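Transaminase (Bacillus megaterium, PDB 5G0A) catalyses the transfer of amino groups between substrates, with pyridoxal-5'-phosphate as cofactor and, for chiral amines, S selectivity. Local coordinates at residues B[234-239]-B[266-271]; B[250-255]-B[287-292]; B[143-148]-B[192-197]. One frame throughout, in Å; residues are numbered along the deposited sequence.

From the N terminus, contact 3 comes first. It brings 192-197 back to 143-148 and closes a loop of about 40 residues, joining strand 140-144 to edge strand 189-192. That loop is complete before contact 1 opens. Contact 1 pairs 234-239 with 266-271, on neighbouring parallel strands of the same sheet. Contact 2 starts between these two segments, at 250-255 on the connecting helix, and ends beyond them at 287-292, so contacts 1 and 2 cross along the chain. Trp-266 of contact 1 packs on Ile-252 and Val-289 of contact 2. Glu-237 of contact 1 meets Tyr-148 of contact 3 beside the cofactor.

Contact 1: residues B[234-239]-B[266-271]; sequences VITEVS and WINDEV. Unlike the reference sequence in segment 266-271: Asn-268 (reference Thr). With PLP (pyridoxal-5'-phosphate), chain K.
Thr-236 and Asn-268 meet through their side chains on adjacent parallel strands, with Trp-266 as third partner. Thr-236 OG1 donates to Asn-268 OD1 at 2.7 Å, in the carbonyl plane and on a lone pair. It also accepts the indole N-H: Trp-266 NE1 lies 2.8 Å from Thr-236 OG1, and the bond is nearly straight at 171°. The hydroxyl sits almost in the indole plane, at the ring edge. With chi1 at 61°, OG1 stands between the backbone N and the carbonyl carbon, and from there the hydroxyl donates to one partner and accepts from the other. Without the hydroxyl of Thr-236, as with an alanine here, the buried indole N-H would probably lose its acceptor and the Asn-268 amide would be less firmly fixed in rotation.

The backbones satisfy each other too. Ile-267 N donates to Val-234 O, Thr-236 N to Ile-267 O, and Asp-269 N to Thr-236 O. On the sheet face away from Thr-236, Ile-235 CG1 touches Ile-267 CG2 at 3.9 Å. Past the paired strands a water takes over: it accepts from Val-238 N and Asn-268 ND2 and donates to Asp-269 O at 2.8 Å.

At the cofactor, Asp-269 OD2 lies 2.8 Å from PLP N1; the same oxygen is hydrogen-bonded to His-149 ND1. Asp-269 OD1 accepts from Val-271 N at 3.1 Å, forming an Asx turn. Val-271 CG1 packs 3.6 Å from PLP C4. Glu-237 reaches the backbone N of Tyr-148 through OE2 and that of Gly-241 through OE1. The carboxylate of Asp-269 is thus held from several sides at the pyridine nitrogen. As in other fold type I aminotransferases, this probably helps the ring to draw electrons from the substrate.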
loop_
_atom_site.group_PDB
_atom_site.type_symbol
_atom_site.label_atom_id
_atom_site.label_comp_id
_atom_site.label_asym_id
_atom_site.label_seq_id
_atom_site.Cartn_x
_atom_site.Cartn_y
_atom_site.Cartn_z
ATOM N N VAL B 234 -17.348 6.047 7.352
ATOM C CA VAL B 234 -16.775 6.133 8.674
ATOM C C VAL B 234 -17.319 4.910 9.408
ATOM O O VAL B 234 -18.524 4.642 9.358
ATOM C CB VAL B 234 -17.260 7.408 9.409
ATOM C CG1 VAL B 234 -16.688 7.431 10.819
ATOM C CG2 VAL B 234 -16.796 8.661 8.656
ATOM N N ILE B 235 -16.435 4.164 10.055
ATOM C CA ILE B 235 -16.850 3.036 10.898
ATOM C C ILE B 235 -16.670 3.394 12.364
ATOM O O ILE B 235 -15.652 3.954 12.734
ATOM C CB ILE B 235 -16.098 1.730 10.526
ATOM C CG1 ILE B 235 -16.709 0.547 11.295
ATOM C CG2 ILE B 235 -14.562 1.856 10.698
ATOM C CD1 ILE B 235 -16.243 -0.803 10.779
ATOM N N THR B 236 -17.659 3.050 13.201
ATOM C CA THR B 236 -17.643 3.403 14.613
ATOM C C THR B 236 -18.061 2.211 15.475
ATOM O O THR B 236 -18.535 1.202 14.956
ATOM C CB THR B 236 -18.643 4.544 14.939
ATOM O OG1 THR B 236 -19.976 4.118 14.625
ATOM C CG2 THR B 236 -18.298 5.830 14.156
ATOM N N GLU B 237 -17.870 2.344 16.789
ATOM C CA GLU B 237 -18.538 1.510 17.801
ATOM C C GLU B 237 -19.186 2.551 18.693
ATOM O O GLU B 237 -18.529 3.544 19.042
ATOM C CB GLU B 237 -17.535 0.763 18.684
ATOM C CG GLU B 237 -16.509 -0.130 18.017
ATOM C CD GLU B 237 -15.490 -0.632 19.027
ATOM O OE1 GLU B 237 -15.865 -1.476 19.884
ATOM O OE2 GLU B 237 -14.333 -0.153 19.010
ATOM N N VAL B 238 -20.439 2.363 19.085
ATOM C CA VAL B 238 -21.073 3.424 19.901
ATOM C C VAL B 238 -20.460 3.450 21.290
ATOM O O VAL B 238 -20.418 4.490 21.948
ATOM C CB VAL B 238 -22.605 3.329 20.004
ATOM C CG1 VAL B 238 -23.262 3.425 18.636
ATOM C CG2 VAL B 238 -23.047 2.098 20.804
ATOM N N SER B 239 -20.017 2.294 21.750
ATOM C CA SER B 239 -19.240 2.213 22.959
ATOM C C SER B 239 -18.057 1.362 22.575
ATOM O O SER B 239 -18.237 0.213 22.148
ATOM C CB SER B 239 -20.060 1.542 24.068
ATOM O OG SER B 239 -19.293 1.373 25.241
ATOM N N TRP B 266 -22.160 5.589 6.928
ATOM C CA TRP B 266 -21.875 5.309 8.318
ATOM C C TRP B 266 -22.108 3.827 8.621
ATOM O O TRP B 266 -23.226 3.311 8.494
ATOM C CB TRP B 266 -22.705 6.223 9.278
ATOM C CG TRP B 266 -22.561 5.856 10.726
ATOM C CD1 TRP B 266 -21.409 5.470 11.372
ATOM C CD2 TRP B 266 -23.595 5.851 11.722
ATOM N NE1 TRP B 266 -21.674 5.200 12.694
ATOM C CE2 TRP B 266 -23.001 5.430 12.936
ATOM C CE3 TRP B 266 -24.973 6.164 11.710
ATOM C CZ2 TRP B 266 -23.733 5.296 14.124
ATOM C CZ3 TRP B 266 -25.688 6.029 12.900
ATOM C CH2 TRP B 266 -25.072 5.597 14.080
ATOM N N ILE B 267 -21.019 3.136 8.948
ATOM C CA ILE B 267 -21.083 1.745 9.388
ATOM C C ILE B 267 -20.998 1.782 10.898
ATOM O O ILE B 267 -20.014 2.258 11.461
ATOM C CB ILE B 267 -19.865 0.921 8.870
ATOM C CG1 ILE B 267 -19.790 0.958 7.331
ATOM C CG2 ILE B 267 -19.952 -0.514 9.441
ATOM C CD1 ILE B 267 -18.471 0.391 6.762
ATOM N N ASN B 268 -22.023 1.277 11.589
ATOM C CA ASN B 268 -21.822 1.051 13.017
ATOM C C ASN B 268 -21.583 -0.423 13.322
ATOM O O ASN B 268 -22.339 -1.279 12.881
ATOM C CB ASN B 268 -22.950 1.598 13.911
ATOM C CG ASN B 268 -22.550 1.585 15.364
ATOM O OD1 ASN B 268 -21.524 2.180 15.753
ATOM N ND2 ASN B 268 -23.318 0.865 16.183
ATOM N N ASP B 269 -20.493 -0.678 14.035
ATOM C CA ASP B 269 -20.075 -2.028 14.378
ATOM C C ASP B 269 -20.803 -2.446 15.652
ATOM O O ASP B 269 -20.500 -1.939 16.738
ATOM C CB ASP B 269 -18.547 -2.047 14.586
ATOM C CG ASP B 269 -17.990 -3.465 14.789
ATOM O OD1 ASP B 269 -18.781 -4.407 15.021
ATOM O OD2 ASP B 269 -16.752 -3.616 14.696
ATOM N N GLU B 270 -21.780 -3.344 15.494
ATOM C CA GLU B 270 -22.598 -3.818 16.609
ATOM C C GLU B 270 -22.202 -5.207 17.061
ATOM O O GLU B 270 -22.998 -5.891 17.698
ATOM C CB GLU B 270 -24.072 -3.872 16.189
ATOM C CG GLU B 270 -24.778 -2.515 16.022
ATOM C CD GLU B 270 -25.090 -1.820 17.350
ATOM O OE1 GLU B 270 -25.146 -2.487 18.415
ATOM O OE2 GLU B 270 -25.299 -0.585 17.336
ATOM N N VAL B 271 -21.002 -5.661 16.710
ATOM C CA VAL B 271 -20.639 -7.040 17.079
ATOM C C VAL B 271 -20.660 -7.207 18.585
ATOM O O VAL B 271 -21.137 -8.224 19.084
ATOM C CB VAL B 271 -19.250 -7.449 16.528
ATOM C CG1 VAL B 271 -18.790 -8.778 17.145
ATOM C CG2 VAL B 271 -19.317 -7.569 15.014
HETATM N N1 PLP K . -15.987 -5.789 16.295
HETATM C C2 PLP K . -16.162 -5.549 17.617
HETATM C C2A PLP K . -16.683 -4.205 18.076
HETATM C C3 PLP K . -15.921 -6.630 18.601
HETATM O O3 PLP K . -16.122 -6.456 19.915
HETATM C C4 PLP K . -15.447 -7.935 18.114
HETATM C C4A PLP K . -15.227 -9.087 19.094
HETATM C C5 PLP K . -15.253 -8.040 16.648
HETATM C C6 PLP K . -15.509 -6.954 15.825
HETATM C C5A PLP K . -14.704 -9.303 16.000
HETATM O O4P PLP K . -15.512 -10.443 16.201
HETATM P P PLP K . -14.793 -11.890 16.100
HETATM O O1P PLP K . -16.001 -12.785 16.168
HETATM O O2P PLP K . -14.016 -11.984 14.799
HETATM O O3P PLP K . -13.901 -11.984 17.309
HETATM O O HOH W 1 -21.738 -0.183 18.491
#

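Contact 2: residues B[250-255]-B[287-292]; sequences EYIPQI and YGVQPD
Helix 251-262 is the crossover helix of a beta-alpha-beta unit, and here its N-terminal part, through Ile-252 and Pro-253, is covered by Tyr-287 and Val-289 of the loop leading to strand 293-296. The touching surfaces are almost wholly hydrocarbon.

Ile-252 is the central side chain. Its CB sits over a face of the Tyr-287 ring, 4.3 Å from the centroid and 25° off the ring normal, which is a CH-pi contact. Its CG2 branch, anti to the backbone N, points into the angle between the two loop residues. There Ile-252 CG2 lies 3.7 Å from Tyr-287 CB and, at the same distance of 3.7 Å, meets Val-289 CG2. The Ile-252 and Tyr-287 side chains run roughly at right angles.

Tyr-287 turns its CG anti to its carbonyl carbon (chi1 -57°), and this lays the ring beside the helix. Pro-253 extends the patch. Its CD approaches Tyr-287 CB at 4.1 Å, and its CG lies 3.7 Å from Tyr-287 O. Val-289 also touches the helix backbone: its CG1 is 4.2 Å from Pro-253 CA.

The patch continues into the sheet, because both Ile-252 and Val-289 pack on Trp-266 of strand 265-269. Tyr-287 further meets the ring of Tyr-249. Polar ties lie farther along the loop: Arg-256 of the helix makes a salt bridge with Asp-292 and a hydrogen bond to Gln-290 O.

With no polar pair between the two segments, their fit depends on shape and on burial of methyl, ring and methylene carbons. Van der Waals contact and the CH-pi geometry probably help to set how the loop lies on the helix.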
loop_
_atom_site.group_PDB
_atom_site.type_symbol
_atom_site.label_atom_id
_atom_site.label_comp_id
_atom_site.label_asym_id
_atom_site.label_seq_id
_atom_site.Cartn_x
_atom_site.Cartn_y
_atom_site.Cartn_z
ATOM N N GLU B 250 -23.585 13.321 22.399
ATOM C CA GLU B 250 -23.740 14.029 21.145
ATOM C C GLU B 250 -22.907 13.492 19.980
ATOM O O GLU B 250 -23.183 13.811 18.825
ATOM C CB GLU B 250 -23.404 15.501 21.329
ATOM C CG GLU B 250 -24.516 16.409 20.852
ATOM C CD GLU B 250 -25.853 16.036 21.460
ATOM O OE1 GLU B 250 -25.957 16.060 22.700
ATOM O OE2 GLU B 250 -26.795 15.705 20.699
ATOM N N TYR B 251 -21.876 12.728 20.296
ATOM C CA TYR B 251 -20.945 12.233 19.261
ATOM C C TYR B 251 -21.633 11.482 18.107
ATOM O O TYR B 251 -21.454 11.841 16.931
ATOM C CB TYR B 251 -19.832 11.388 19.904
ATOM C CG TYR B 251 -18.867 10.858 18.867
ATOM C CD1 TYR B 251 -17.788 11.635 18.427
ATOM C CD2 TYR B 251 -19.073 9.598 18.289
ATOM C CE1 TYR B 251 -16.908 11.162 17.446
ATOM C CE2 TYR B 251 -18.201 9.108 17.316
ATOM C CZ TYR B 251 -17.130 9.883 16.904
ATOM O OH TYR B 251 -16.285 9.386 15.944
ATOM N N ILE B 252 -22.419 10.453 18.434
ATOM C CA ILE B 252 -23.060 9.630 17.406
ATOM C C ILE B 252 -24.063 10.415 16.539
ATOM O O ILE B 252 -24.003 10.352 15.315
ATOM C CB ILE B 252 -23.657 8.308 17.997
ATOM C CG1 ILE B 252 -22.522 7.364 18.452
ATOM C CG2 ILE B 252 -24.574 7.620 16.983
ATOM C CD1 ILE B 252 -21.610 6.856 17.307
ATOM N N PRO B 253 -24.972 11.190 17.162
ATOM C CA PRO B 253 -25.799 12.027 16.299
ATOM C C PRO B 253 -24.971 12.956 15.405
ATOM O O PRO B 253 -25.335 13.175 14.240
ATOM C CB PRO B 253 -26.673 12.823 17.307
ATOM C CG PRO B 253 -26.752 11.928 18.496
ATOM C CD PRO B 253 -25.410 11.235 18.571
ATOM N N GLN B 254 -23.862 13.479 15.926
ATOM C CA GLN B 254 -23.027 14.360 15.102
ATOM C C GLN B 254 -22.314 13.626 13.962
ATOM O O GLN B 254 -22.141 14.176 12.885
ATOM C CB GLN B 254 -22.059 15.166 15.954
ATOM C CG GLN B 254 -22.742 16.364 16.600
ATOM C CD GLN B 254 -21.764 17.303 17.297
ATOM O OE1 GLN B 254 -20.572 17.331 17.001
ATOM N NE2 GLN B 254 -22.288 18.098 18.224
ATOM N N ILE B 255 -21.918 12.380 14.202
ATOM C CA ILE B 255 -21.328 11.570 13.132
ATOM C C ILE B 255 -22.348 11.225 12.053
ATOM O O ILE B 255 -22.026 11.253 10.861
ATOM C CB ILE B 255 -20.644 10.296 13.691
ATOM C CG1 ILE B 255 -19.327 10.658 14.403
ATOM C CG2 ILE B 255 -20.440 9.240 12.593
ATOM C CD1 ILE B 255 -18.221 11.281 13.546
ATOM N N TYR B 287 -29.277 6.515 20.460
ATOM C CA TYR B 287 -28.911 7.839 19.913
ATOM C C TYR B 287 -29.874 8.461 18.897
ATOM O O TYR B 287 -29.580 9.517 18.324
ATOM C CB TYR B 287 -27.455 7.797 19.373
ATOM C CG TYR B 287 -26.507 7.368 20.455
ATOM C CD1 TYR B 287 -26.094 8.278 21.431
ATOM C CD2 TYR B 287 -26.100 6.025 20.579
ATOM C CE1 TYR B 287 -25.270 7.887 22.467
ATOM C CE2 TYR B 287 -25.280 5.630 21.613
ATOM C CZ TYR B 287 -24.873 6.568 22.548
ATOM O OH TYR B 287 -24.068 6.196 23.575
ATOM N N GLY B 288 -31.009 7.820 18.658
ATOM C CA GLY B 288 -32.055 8.413 17.802
ATOM C C GLY B 288 -31.715 8.498 16.321
ATOM O O GLY B 288 -32.268 9.332 15.593
ATOM N N VAL B 289 -30.802 7.627 15.870
ATOM C CA VAL B 289 -30.326 7.649 14.495
ATOM C C VAL B 289 -30.334 6.259 13.875
ATOM O O VAL B 289 -30.621 5.261 14.540
ATOM C CB VAL B 289 -28.909 8.276 14.362
ATOM C CG1 VAL B 289 -28.958 9.777 14.600
ATOM C CG2 VAL B 289 -27.901 7.603 15.302
ATOM N N GLN B 290 -30.064 6.207 12.579
ATOM C CA GLN B 290 -30.054 4.947 11.856
ATOM C C GLN B 290 -28.798 4.955 10.982
ATOM O O GLN B 290 -28.512 5.956 10.305
ATOM C CB GLN B 290 -31.331 4.779 11.024
ATOM C CG GLN B 290 -32.565 4.509 11.907
ATOM C CD GLN B 290 -33.883 4.360 11.156
ATOM O OE1 GLN B 290 -33.929 3.913 10.015
ATOM N NE2 GLN B 290 -34.982 4.721 11.828
ATOM N N PRO B 291 -28.035 3.858 11.014
ATOM C CA PRO B 291 -26.828 3.749 10.194
ATOM C C PRO B 291 -27.135 3.281 8.772
ATOM O O PRO B 291 -28.299 3.006 8.433
ATOM C CB PRO B 291 -26.016 2.668 10.940
ATOM C CG PRO B 291 -27.102 1.744 11.465
ATOM C CD PRO B 291 -28.244 2.655 11.860
ATOM N N ASP B 292 -26.086 3.181 7.939
ATOM C CA ASP B 292 -26.221 2.635 6.592
ATOM C C ASP B 292 -25.941 1.133 6.569
ATOM O O ASP B 292 -26.471 0.397 5.737
ATOM C CB ASP B 292 -25.235 3.345 5.649
ATOM C CG ASP B 292 -25.555 4.828 5.501
ATOM O OD1 ASP B 292 -26.553 5.141 4.814
ATOM O OD2 ASP B 292 -24.833 5.656 6.072
#

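Contact 3: residues B[143-148]-B[192-197]; sequences TREHDY and APSPNM. With PLP (pyridoxal-5'-phosphate), chain K.
Arg-144 NH1 comes 3.4 Å from Pro-195 CG, and the two side chains cross at about a right angle. The arginine chain leaves the backbone beside Pro-193, with Arg-144 CG 3.4 Å from Pro-193 O. It then folds back on itself, bent at both chi2 (89°) and chi3 (47°), which brings the guanidinium to Asp-147. Arg-144 NE donates to Asp-147 OD2 at 2.8 Å in a nearly straight bond, part of a salt bridge. The carboxylate oxygen lies in the guanidinium plane, but the N-H reaches its syn side from 27° out of the carboxylate plane. Arg-144 NH2 adds a weak bond to Asp-147 OD1, while NH1 is hydrogen-bonded to Tyr-251 OH.

Glu-145 reaches the other way. Its extended chain, CG anti to the backbone N, carries Glu-145 OE1 to 3.4 Å from Met-197 CE; the two side chains cross at about a right angle. Ser-194 CB sits 3.4 Å from Glu-145 O. The backbone N of Ser-194 is buried here without a partner. The third subunit covers this side, with its Tyr-218 on Met-197 and its Asn-225 on Glu-145.

Two backbone bonds pin the segments: Ala-192 N donates to Thr-143 O at 2.7 Å, and Glu-145 N to Ala-192 O. Past a type II turn from Arg-144 to Asp-147, Tyr-148 turns its ring edge to PLP.

This is the end of a parallel strand pair at the sheet edge in a fold type I aminotransferase, where the chain leaving a strand's C-terminal end enters the cofactor pocket.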
loop_
_atom_site.group_PDB
_atom_site.type_symbol
_atom_site.label_atom_id
_atom_site.label_comp_id
_atom_site.label_asym_id
_atom_site.label_seq_id
_atom_site.Cartn_x
_atom_site.Cartn_y
_atom_site.Cartn_z
ATOM N N THR B 143 -11.742 5.296 10.547
ATOM C CA THR B 143 -11.963 4.682 11.852
ATOM C C THR B 143 -11.527 5.662 12.958
ATOM O O THR B 143 -11.212 6.834 12.671
ATOM C CB THR B 143 -11.175 3.367 11.937
ATOM O OG1 THR B 143 -11.634 2.610 13.065
ATOM C CG2 THR B 143 -9.644 3.650 12.032
ATOM N N ARG B 144 -11.547 5.225 14.217
ATOM C CA ARG B 144 -11.108 6.086 15.326
ATOM C C ARG B 144 -10.007 5.428 16.138
ATOM O O ARG B 144 -9.981 4.209 16.285
ATOM C CB ARG B 144 -12.271 6.461 16.274
ATOM C CG ARG B 144 -13.394 7.284 15.626
ATOM C CD ARG B 144 -14.489 6.407 15.001
ATOM N NE ARG B 144 -14.898 5.338 15.928
ATOM C CZ ARG B 144 -15.685 5.509 16.991
ATOM N NH1 ARG B 144 -16.193 6.716 17.276
ATOM N NH2 ARG B 144 -15.960 4.475 17.788
ATOM N N GLU B 145 -9.135 6.253 16.711
ATOM C CA GLU B 145 -8.189 5.806 17.732
ATOM C C GLU B 145 -8.921 4.944 18.772
ATOM O O GLU B 145 -10.003 5.314 19.218
ATOM C CB GLU B 145 -7.520 7.009 18.432
ATOM C CG GLU B 145 -6.340 6.558 19.295
ATOM C CD GLU B 145 -5.769 7.606 20.241
ATOM O OE1 GLU B 145 -6.453 8.601 20.561
ATOM O OE2 GLU B 145 -4.611 7.417 20.672
ATOM N N HIS B 146 -8.304 3.817 19.125
ATOM C CA HIS B 146 -8.795 2.832 20.100
ATOM C C HIS B 146 -9.968 1.958 19.654
ATOM O O HIS B 146 -10.448 1.142 20.459
ATOM C CB HIS B 146 -9.127 3.461 21.467
ATOM C CG HIS B 146 -8.062 4.371 22.000
ATOM N ND1 HIS B 146 -6.722 4.055 21.968
ATOM C CD2 HIS B 146 -8.150 5.580 22.603
ATOM C CE1 HIS B 146 -6.027 5.037 22.525
ATOM N NE2 HIS B 146 -6.869 5.971 22.917
ATOM N N ASP B 147 -10.415 2.083 18.403
ATOM C CA ASP B 147 -11.476 1.196 17.918
ATOM C C ASP B 147 -10.915 -0.209 17.779
ATOM O O ASP B 147 -9.764 -0.389 17.384
ATOM C CB ASP B 147 -12.007 1.613 16.540
ATOM C CG ASP B 147 -13.161 2.588 16.610
ATOM O OD1 ASP B 147 -13.419 3.156 17.689
ATOM O OD2 ASP B 147 -13.851 2.748 15.578
ATOM N N TYR B 148 -11.768 -1.181 18.078
ATOM C CA TYR B 148 -11.509 -2.589 17.760
ATOM C C TYR B 148 -12.624 -3.070 16.838
ATOM O O TYR B 148 -13.812 -2.950 17.176
ATOM C CB TYR B 148 -11.431 -3.442 19.031
ATOM C CG TYR B 148 -11.061 -4.880 18.682
ATOM C CD1 TYR B 148 -9.730 -5.210 18.392
ATOM C CD2 TYR B 148 -12.037 -5.873 18.560
ATOM C CE1 TYR B 148 -9.372 -6.497 18.003
ATOM C CE2 TYR B 148 -11.686 -7.189 18.197
ATOM C CZ TYR B 148 -10.349 -7.479 17.913
ATOM O OH TYR B 148 -9.961 -8.751 17.540
ATOM N N ALA B 192 -9.235 8.741 12.732
ATOM C CA ALA B 192 -9.802 9.971 13.322
ATOM C C ALA B 192 -9.720 9.930 14.824
ATOM O O ALA B 192 -9.430 8.877 15.411
ATOM C CB ALA B 192 -11.256 10.141 12.873
ATOM N N PRO B 193 -9.969 11.080 15.479
ATOM C CA PRO B 193 -9.850 11.063 16.945
ATOM C C PRO B 193 -10.910 10.197 17.625
ATOM O O PRO B 193 -12.011 10.023 17.111
ATOM C CB PRO B 193 -10.017 12.535 17.358
ATOM C CG PRO B 193 -10.354 13.301 16.119
ATOM C CD PRO B 193 -10.105 12.442 14.920
ATOM N N SER B 194 -10.563 9.638 18.770
ATOM C CA SER B 194 -11.565 8.961 19.570
ATOM C C SER B 194 -12.593 10.004 20.059
ATOM O O SER B 194 -12.265 11.198 20.187
ATOM C CB SER B 194 -10.895 8.255 20.746
ATOM O OG SER B 194 -10.345 9.181 21.644
ATOM N N PRO B 195 -13.828 9.564 20.342
ATOM C CA PRO B 195 -14.830 10.492 20.873
ATOM C C PRO B 195 -14.432 11.178 22.181
ATOM O O PRO B 195 -14.966 12.239 22.494
ATOM C CB PRO B 195 -16.037 9.581 21.139
ATOM C CG PRO B 195 -15.872 8.462 20.187
ATOM C CD PRO B 195 -14.390 8.210 20.139
ATOM N N ASN B 196 -13.519 10.574 22.936
ATOM C CA ASN B 196 -13.135 11.072 24.260
ATOM C C ASN B 196 -11.821 11.851 24.278
ATOM O O ASN B 196 -11.285 12.144 25.348
ATOM C CB ASN B 196 -13.039 9.912 25.259
ATOM C CG ASN B 196 -14.392 9.499 25.824
ATOM O OD1 ASN B 196 -15.420 10.133 25.564
ATOM N ND2 ASN B 196 -14.392 8.434 26.617
ATOM N N MET B 197 -11.304 12.175 23.097
ATOM C CA MET B 197 -9.925 12.653 22.966
ATOM C C MET B 197 -9.684 14.063 23.510
ATOM O O MET B 197 -8.624 14.328 24.087
ATOM C CB MET B 197 -9.470 12.564 21.504
ATOM C CG MET B 197 -7.961 12.519 21.328
ATOM S SD MET B 197 -7.466 11.729 19.786
ATOM C CE MET B 197 -5.679 11.805 19.940
HETATM N N1 PLP K . -15.987 -5.789 16.295
HETATM C C2 PLP K . -16.162 -5.549 17.617
HETATM C C2A PLP K . -16.683 -4.205 18.076
HETATM C C3 PLP K . -15.921 -6.630 18.601
HETATM O O3 PLP K . -16.122 -6.456 19.915
HETATM C C4 PLP K . -15.447 -7.935 18.114
HETATM C C4A PLP K . -15.227 -9.087 19.094
HETATM C C5 PLP K . -15.253 -8.040 16.648
HETATM C C6 PLP K . -15.509 -6.954 15.825
HETATM C C5A PLP K . -14.704 -9.303 16.000
HETATM O O4P PLP K . -15.512 -10.443 16.201
HETATM P P PLP K . -14.793 -11.890 16.100
HETATM O O1P PLP K . -16.001 -12.785 16.168
HETATM O O2P PLP K . -14.016 -11.984 14.799
HETATM O O3P PLP K . -13.901 -11.984 17.309
#